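Local structure of Pbp related beta-lactamase (Pyrococcus abyssi, 2QMI) at residues P136-M146 with L161-K170; F279-I289 with N293-H302. The protein probably acts as a serine peptidase related to penicillin-binding proteins and beta-lactamases, assembled as a self-compartmentalizing octamer. One frame throughout, in Å; residues are numbered along the deposited sequence.

Contact 1: residues P136-M146 with L161-K170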
# COMPACT_ATOMS: atom_id res chain seq x y z
N PRO A 136 28.26 -29.93 -18.50
CA PRO A 136 29.40 -29.22 -19.10
C PRO A 136 29.29 -29.11 -20.61
O PRO A 136 29.74 -28.14 -21.21
CB PRO A 136 30.59 -30.06 -18.66
CG PRO A 136 30.17 -30.52 -17.32
CD PRO A 136 28.74 -30.95 -17.55
N GLU A 137 28.69 -30.12 -21.22
CA GLU A 137 28.51 -30.12 -22.66
C GLU A 137 27.59 -28.97 -23.08
O GLU A 137 27.86 -28.28 -24.06
CB GLU A 137 27.95 -31.47 -23.12
CG GLU A 137 28.95 -32.63 -23.02
CD GLU A 137 29.48 -32.87 -21.60
OE1 GLU A 137 28.69 -33.21 -20.70
OE2 GLU A 137 30.71 -32.71 -21.39
N GLU A 138 26.51 -28.76 -22.33
CA GLU A 138 25.59 -27.67 -22.64
C GLU A 138 26.30 -26.33 -22.49
O GLU A 138 25.98 -25.38 -23.21
CB GLU A 138 24.36 -27.73 -21.73
CG GLU A 138 23.53 -28.99 -21.93
CD GLU A 138 22.58 -29.27 -20.78
OE1 GLU A 138 22.31 -30.46 -20.51
OE2 GLU A 138 22.11 -28.30 -20.14
N THR A 139 27.24 -26.25 -21.55
CA THR A 139 27.98 -25.00 -21.32
C THR A 139 28.92 -24.70 -22.49
O THR A 139 29.05 -23.55 -22.92
CB THR A 139 28.82 -25.06 -20.00
OG1 THR A 139 27.97 -25.34 -18.89
CG2 THR A 139 29.52 -23.73 -19.75
N ILE A 140 29.58 -25.74 -23.00
CA ILE A 140 30.49 -25.57 -24.13
C ILE A 140 29.68 -25.17 -25.36
O ILE A 140 30.08 -24.27 -26.10
CB ILE A 140 31.31 -26.86 -24.41
CG1 ILE A 140 32.30 -27.10 -23.27
CG2 ILE A 140 32.07 -26.73 -25.73
CD1 ILE A 140 33.15 -28.36 -23.41
N ALA A 141 28.54 -25.82 -25.56
CA ALA A 141 27.67 -25.50 -26.69
C ALA A 141 27.37 -24.00 -26.61
O ALA A 141 27.64 -23.25 -27.55
CB ALA A 141 26.38 -26.31 -26.60
N PHE A 142 26.84 -23.57 -25.47
CA PHE A 142 26.52 -22.17 -25.22
C PHE A 142 27.70 -21.23 -25.55
O PHE A 142 27.52 -20.19 -26.20
CB PHE A 142 26.12 -22.00 -23.75
CG PHE A 142 25.78 -20.59 -23.35
CD1 PHE A 142 24.67 -19.95 -23.91
CD2 PHE A 142 26.54 -19.91 -22.41
CE1 PHE A 142 24.33 -18.65 -23.52
CE2 PHE A 142 26.22 -18.61 -22.02
CZ PHE A 142 25.11 -17.98 -22.58
N ALA A 143 28.90 -21.59 -25.12
CA ALA A 143 30.10 -20.78 -25.35
C ALA A 143 30.71 -20.89 -26.75
O ALA A 143 31.84 -20.48 -26.98
CB ALA A 143 31.16 -21.11 -24.29
N ARG A 144 29.95 -21.43 -27.70
CA ARG A 144 30.45 -21.61 -29.06
C ARG A 144 31.12 -20.40 -29.71
O ARG A 144 32.07 -20.57 -30.49
CB ARG A 144 29.32 -22.11 -29.98
CG ARG A 144 29.83 -22.49 -31.36
CD ARG A 144 28.85 -23.32 -32.17
NE ARG A 144 27.80 -22.53 -32.83
CZ ARG A 144 27.45 -22.70 -34.10
NH1 ARG A 144 28.06 -23.61 -34.85
NH2 ARG A 144 26.48 -21.96 -34.63
N ASP A 145 30.66 -19.20 -29.41
CA ASP A 145 31.23 -18.00 -30.01
C ASP A 145 32.15 -17.20 -29.08
O ASP A 145 32.40 -16.02 -29.33
CB ASP A 145 30.11 -17.06 -30.49
CG ASP A 145 29.07 -17.77 -31.34
OD1 ASP A 145 29.45 -18.39 -32.35
OD2 ASP A 145 27.87 -17.71 -30.99
N MET A 146 32.66 -17.84 -28.03
CA MET A 146 33.51 -17.12 -27.07
C MET A 146 34.75 -16.48 -27.70
O MET A 146 35.31 -15.53 -27.15
CB MET A 146 33.92 -18.04 -25.91
CG MET A 146 34.82 -19.19 -26.27
SD MET A 146 35.05 -20.31 -24.85
CE MET A 146 36.12 -19.30 -23.79
N LEU A 161 37.96 -16.67 -15.85
CA LEU A 161 37.00 -17.31 -16.74
C LEU A 161 36.65 -18.73 -16.29
O LEU A 161 37.45 -19.64 -16.45
CB LEU A 161 37.58 -17.35 -18.15
CG LEU A 161 36.73 -17.94 -19.27
CD1 LEU A 161 35.51 -17.07 -19.51
CD2 LEU A 161 37.57 -18.04 -20.54
N ASN A 162 35.44 -18.90 -15.76
CA ASN A 162 35.00 -20.23 -15.32
C ASN A 162 34.91 -21.20 -16.50
O ASN A 162 35.20 -22.38 -16.36
CB ASN A 162 33.65 -20.16 -14.61
CG ASN A 162 33.76 -19.66 -13.18
OD1 ASN A 162 34.54 -20.18 -12.38
ND2 ASN A 162 32.95 -18.65 -12.85
N THR A 163 34.49 -20.69 -17.65
CA THR A 163 34.37 -21.51 -18.85
C THR A 163 35.76 -22.06 -19.20
O THR A 163 35.88 -23.08 -19.89
CB THR A 163 33.81 -20.68 -20.03
OG1 THR A 163 32.48 -20.24 -19.72
CG2 THR A 163 33.77 -21.52 -21.31
N GLY A 164 36.80 -21.38 -18.73
CA GLY A 164 38.15 -21.84 -18.98
C GLY A 164 38.40 -23.21 -18.36
O GLY A 164 39.03 -24.06 -18.99
N TYR A 165 37.92 -23.43 -17.15
CA TYR A 165 38.13 -24.72 -16.50
C TYR A 165 37.11 -25.77 -16.90
O TYR A 165 37.31 -26.96 -16.65
CB TYR A 165 38.19 -24.57 -14.97
CG TYR A 165 39.57 -24.19 -14.49
CD1 TYR A 165 40.26 -24.98 -13.57
CD2 TYR A 165 40.22 -23.06 -15.00
CE1 TYR A 165 41.56 -24.65 -13.16
CE2 TYR A 165 41.50 -22.73 -14.61
CZ TYR A 165 42.17 -23.53 -13.69
OH TYR A 165 43.45 -23.19 -13.33
N VAL A 166 36.03 -25.33 -17.53
CA VAL A 166 35.04 -26.27 -18.02
C VAL A 166 35.73 -26.95 -19.21
O VAL A 166 35.62 -28.17 -19.39
CB VAL A 166 33.76 -25.54 -18.49
CG1 VAL A 166 32.88 -26.51 -19.29
CG2 VAL A 166 33.00 -25.01 -17.28
N LEU A 167 36.45 -26.16 -20.00
CA LEU A 167 37.18 -26.66 -21.16
C LEU A 167 38.30 -27.60 -20.71
O LEU A 167 38.53 -28.64 -21.34
CB LEU A 167 37.75 -25.49 -21.96
CG LEU A 167 36.69 -24.64 -22.68
CD1 LEU A 167 37.31 -23.36 -23.23
CD2 LEU A 167 36.06 -25.46 -23.79
N LEU A 168 38.99 -27.23 -19.64
CA LEU A 168 40.06 -28.06 -19.08
C LEU A 168 39.46 -29.40 -18.67
O LEU A 168 40.12 -30.43 -18.74
CB LEU A 168 40.70 -27.39 -17.86
CG LEU A 168 41.68 -26.24 -18.08
CD1 LEU A 168 42.09 -25.66 -16.72
CD2 LEU A 168 42.90 -26.75 -18.83
N GLY A 169 38.21 -29.37 -18.22
CA GLY A 169 37.55 -30.60 -17.82
C GLY A 169 37.30 -31.50 -19.02
O GLY A 169 37.38 -32.73 -18.93
N LYS A 170 37.01 -30.88 -20.16
CA LYS A 170 36.75 -31.61 -21.40
C LYS A 170 38.06 -32.15 -21.98
O LYS A 170 38.10 -33.23 -22.56
CB LYS A 170 36.06 -30.68 -22.41
CG LYS A 170 35.64 -31.37 -23.71
CD LYS A 170 34.81 -32.61 -23.42
CE LYS A 170 33.56 -32.27 -22.63
NZ LYS A 170 32.88 -33.52 -22.14
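Glu137 and Lys170 supply the one polar link between helices 136-142 and 162-170, whose axes come within 10.1 Å and run at 122° to each other. Lys170 NZ is modelled 2.4 Å from Glu137 OE2; the pair forms a salt bridge, but so short a length is doubtful. Both groups have further partners: the ammonium also bridges to Glu173, and OE1 of Glu137 is hydrogen-bonded to Thr135. Starting with CG anti to the backbone N (chi1 -175°), the lysine chain bends at its next two bonds and passes Ile140, whose CD1 lies 3.9 Å from Lys170 CB.

The rest of the contact is apolar, and the peptide groups are satisfied within their own helices, as by the 3.0 Å bond from Ile140 N to Pro136 O. Ile140 and Val166 lie alongside each other, pointing opposite ways, with CG1 of Ile140 4.1 Å from CG1 of Val166. Met146 reaches tip to tip with Thr163, its SD 4.0 Å from Thr163 CG2, and its CE lies 3.8 Å from Leu161 CD2. Where helix 136-142 ends, Phe142 O and Asp145 N both bond to the hydroxyl of Tyr373 of a neighbouring subunit. Asn162 OD1, in turn, is hydrogen-bonded to Lys62 NZ. This is helix packing within the helical part of the penicillin-binding-protein fold, where Leu161 and Asn162 probably form the end of a Tyr-x-Asn motif.

Contact 2: residues F279-I289 with N293-H302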
# COMPACT_ATOMS: atom_id res chain seq x y z
N PHE A 279 47.70 -7.91 -0.29
CA PHE A 279 48.97 -7.78 0.41
C PHE A 279 50.10 -7.23 -0.48
O PHE A 279 51.11 -6.76 0.02
CB PHE A 279 49.38 -9.14 0.99
CG PHE A 279 48.43 -9.66 2.03
CD1 PHE A 279 48.53 -9.23 3.35
CD2 PHE A 279 47.41 -10.54 1.68
CE1 PHE A 279 47.62 -9.67 4.31
CE2 PHE A 279 46.49 -10.99 2.63
CZ PHE A 279 46.59 -10.55 3.95
N GLY A 280 49.93 -7.30 -1.80
CA GLY A 280 50.98 -6.78 -2.66
C GLY A 280 50.92 -7.16 -4.12
O GLY A 280 50.08 -6.65 -4.86
N GLY A 281 51.82 -8.03 -4.55
CA GLY A 281 51.83 -8.45 -5.93
C GLY A 281 51.34 -9.88 -6.09
O GLY A 281 52.05 -10.73 -6.63
N GLU A 282 50.13 -10.16 -5.61
CA GLU A 282 49.59 -11.51 -5.76
C GLU A 282 49.32 -11.79 -7.23
O GLU A 282 48.95 -10.90 -7.99
CB GLU A 282 48.31 -11.69 -4.94
CG GLU A 282 47.51 -10.43 -4.69
CD GLU A 282 47.98 -9.68 -3.45
OE1 GLU A 282 47.99 -10.28 -2.35
OE2 GLU A 282 48.33 -8.49 -3.58
N GLY A 283 49.51 -13.05 -7.63
CA GLY A 283 49.29 -13.44 -9.01
C GLY A 283 48.53 -14.75 -9.11
O GLY A 283 47.92 -15.20 -8.14
N TYR A 284 48.56 -15.36 -10.29
CA TYR A 284 47.86 -16.61 -10.51
C TYR A 284 48.79 -17.68 -11.07
O TYR A 284 49.57 -17.42 -11.99
CB TYR A 284 46.67 -16.41 -11.47
CG TYR A 284 45.52 -17.37 -11.23
CD1 TYR A 284 44.58 -17.13 -10.22
CD2 TYR A 284 45.37 -18.53 -12.01
CE1 TYR A 284 43.53 -18.03 -9.98
CE2 TYR A 284 44.32 -19.43 -11.77
CZ TYR A 284 43.41 -19.18 -10.75
OH TYR A 284 42.39 -20.07 -10.50
N GLY A 285 48.70 -18.87 -10.50
CA GLY A 285 49.49 -20.00 -10.96
C GLY A 285 48.53 -20.94 -11.67
O GLY A 285 47.80 -20.51 -12.55
N TYR A 286 48.52 -22.22 -11.29
CA TYR A 286 47.60 -23.17 -11.92
C TYR A 286 46.46 -23.53 -10.96
O TYR A 286 46.61 -24.40 -10.10
CB TYR A 286 48.35 -24.43 -12.36
CG TYR A 286 49.28 -24.23 -13.54
CD1 TYR A 286 49.18 -23.11 -14.36
CD2 TYR A 286 50.24 -25.19 -13.86
CE1 TYR A 286 50.01 -22.94 -15.46
CE2 TYR A 286 51.08 -25.04 -14.96
CZ TYR A 286 50.96 -23.91 -15.76
OH TYR A 286 51.80 -23.76 -16.85
N GLY A 287 45.32 -22.86 -11.13
CA GLY A 287 44.17 -23.12 -10.27
C GLY A 287 44.56 -22.81 -8.83
O GLY A 287 44.11 -23.45 -7.89
N LEU A 288 45.42 -21.81 -8.68
CA LEU A 288 45.92 -21.43 -7.37
C LEU A 288 46.35 -19.97 -7.38
O LEU A 288 47.06 -19.53 -8.29
CB LEU A 288 47.11 -22.32 -7.03
CG LEU A 288 47.14 -23.18 -5.77
CD1 LEU A 288 45.79 -23.82 -5.49
CD2 LEU A 288 48.23 -24.24 -5.96
N ILE A 289 45.94 -19.22 -6.35
CA ILE A 289 46.31 -17.82 -6.24
C ILE A 289 47.64 -17.73 -5.48
O ILE A 289 47.87 -18.48 -4.53
CB ILE A 289 45.21 -17.02 -5.51
CG1 ILE A 289 43.89 -17.15 -6.28
CG2 ILE A 289 45.62 -15.55 -5.41
CD1 ILE A 289 42.72 -16.41 -5.64
N ASN A 293 53.67 -11.55 -0.68
CA ASN A 293 53.89 -10.66 0.47
C ASN A 293 52.85 -10.82 1.57
O ASN A 293 52.23 -9.84 2.00
CB ASN A 293 53.90 -9.21 -0.02
CG ASN A 293 54.93 -8.97 -1.10
OD1 ASN A 293 54.66 -8.31 -2.11
ND2 ASN A 293 56.14 -9.50 -0.90
N PHE A 294 52.66 -12.05 2.05
CA PHE A 294 51.68 -12.31 3.10
C PHE A 294 52.35 -12.40 4.47
O PHE A 294 52.72 -13.49 4.91
CB PHE A 294 50.93 -13.61 2.83
CG PHE A 294 49.92 -13.96 3.89
CD1 PHE A 294 48.74 -13.25 4.00
CD2 PHE A 294 50.17 -15.00 4.78
CE1 PHE A 294 47.81 -13.56 4.99
CE2 PHE A 294 49.24 -15.32 5.78
CZ PHE A 294 48.06 -14.59 5.88
N LEU A 295 52.50 -11.26 5.15
CA LEU A 295 53.13 -11.24 6.47
C LEU A 295 54.52 -11.85 6.40
O LEU A 295 54.88 -12.69 7.23
CB LEU A 295 52.26 -12.00 7.48
CG LEU A 295 50.94 -11.34 7.91
CD1 LEU A 295 50.06 -11.15 6.70
CD2 LEU A 295 50.23 -12.19 8.96
N GLY A 296 55.29 -11.43 5.41
CA GLY A 296 56.65 -11.94 5.25
C GLY A 296 56.75 -13.38 4.79
O GLY A 296 57.81 -13.99 4.90
N GLU A 297 55.65 -13.94 4.28
CA GLU A 297 55.65 -15.33 3.80
C GLU A 297 55.02 -15.44 2.41
O GLU A 297 54.35 -14.51 1.94
CB GLU A 297 54.85 -16.21 4.75
CG GLU A 297 55.30 -16.19 6.20
CD GLU A 297 56.70 -16.73 6.40
OE1 GLU A 297 57.12 -17.62 5.62
OE2 GLU A 297 57.37 -16.29 7.35
N LYS A 298 55.26 -16.57 1.75
CA LYS A 298 54.66 -16.81 0.44
C LYS A 298 53.43 -17.69 0.68
O LYS A 298 53.56 -18.84 1.11
CB LYS A 298 55.63 -17.55 -0.50
CG LYS A 298 55.09 -17.66 -1.93
CD LYS A 298 55.84 -18.70 -2.76
CE LYS A 298 55.29 -18.73 -4.18
NZ LYS A 298 55.91 -19.81 -5.02
N LEU A 299 52.25 -17.14 0.42
CA LEU A 299 51.00 -17.86 0.62
C LEU A 299 50.42 -18.43 -0.68
O LEU A 299 50.52 -17.83 -1.75
CB LEU A 299 49.96 -16.93 1.26
CG LEU A 299 48.54 -17.46 1.50
CD1 LEU A 299 48.56 -18.52 2.58
CD2 LEU A 299 47.64 -16.31 1.92
N VAL A 300 49.81 -19.61 -0.58
CA VAL A 300 49.20 -20.24 -1.73
C VAL A 300 47.81 -20.70 -1.32
O VAL A 300 47.65 -21.38 -0.31
CB VAL A 300 50.02 -21.45 -2.22
CG1 VAL A 300 49.34 -22.10 -3.42
CG2 VAL A 300 51.43 -21.00 -2.62
N GLY A 301 46.80 -20.30 -2.09
CA GLY A 301 45.44 -20.69 -1.75
C GLY A 301 44.45 -20.31 -2.84
O GLY A 301 44.83 -19.77 -3.88
N HIS A 302 43.18 -20.61 -2.59
CA HIS A 302 42.12 -20.30 -3.54
C HIS A 302 40.80 -20.37 -2.79
O HIS A 302 40.59 -21.25 -1.95
CB HIS A 302 42.12 -21.31 -4.69
CG HIS A 302 41.49 -20.81 -5.95
ND1 HIS A 302 40.15 -20.51 -6.04
CD2 HIS A 302 42.03 -20.48 -7.15
CE1 HIS A 302 39.89 -20.02 -7.24
NE2 HIS A 302 41.01 -19.98 -7.93
O HOH W 1 51.05 -10.98 -1.44
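An antiparallel strand pairing in the main sheet of the beta-lactamase-like fold joins 279-289 to 293-302, with a side-chain contact at each end. Ile289 and Gly301 form a hydrogen-bonded pair: Ile289 N donates to Gly301 O at 2.8 Å, and Gly301 N returns a bond to Ile289 O at 3.2 Å, approaching in the carbonyl plane. Beside this pair Leu288 meets Val300 at about a right angle, and the 3.4 Å between Leu288 CG and Val300 CG1 is tighter than usual packing; the leucine's chi1 of -123° is close to eclipsed, so the tightness may reflect strain or the modelled rotamer.

At one end Phe294 presents its edge to a face of Phe279 in a T-shaped stack, ring centroids 4.8 Å apart and planes at 84°. The turn here is tied by Glu282, whose carboxylate takes Phe279 N on OE1 and, at 2.7 Å, Gly280 N on OE2, both from the syn side but somewhat out of the carboxylate plane. A water donates to Glu282 OE1 and accepts from Asn293 N, carrying the link across the segments.

At the other end Tyr284 OH and His302 NE2 share a 2.9 Å hydrogen bond in which either may be the donor. The tyrosine hydroxyl lies at the imidazole's edge, while CD1 of Ile289 lies over one face of that ring. His302 also touches Ser59 and Tyr160, an arrangement consistent with the strand-borne His-Ser-Gly variant of the K(T/S)G motif lining a penicillin-binding-protein active site.

How the contacts relate
The centres of contacts 1 and 2 lie about 27 Å apart, yet their segments touch: Tyr165 OH of contact 1 comes within 2.9 Å of Gly287 N of contact 2, while the same hydroxyl bonds to Leu105 O. The rings of Tyr165 and Tyr284 both meet His107, which thus lies between the two contacts. Both also reach Lys62 of the probable Ser-x-x-Lys motif, contact 1 through the hydrogen bond of Asn162 and contact 2 through Tyr284. The helix pair and the strand pair thus both border the probable catalytic site around Lys62, consistent with the helical and sheet parts of penicillin-binding proteins and serine beta-lactamases.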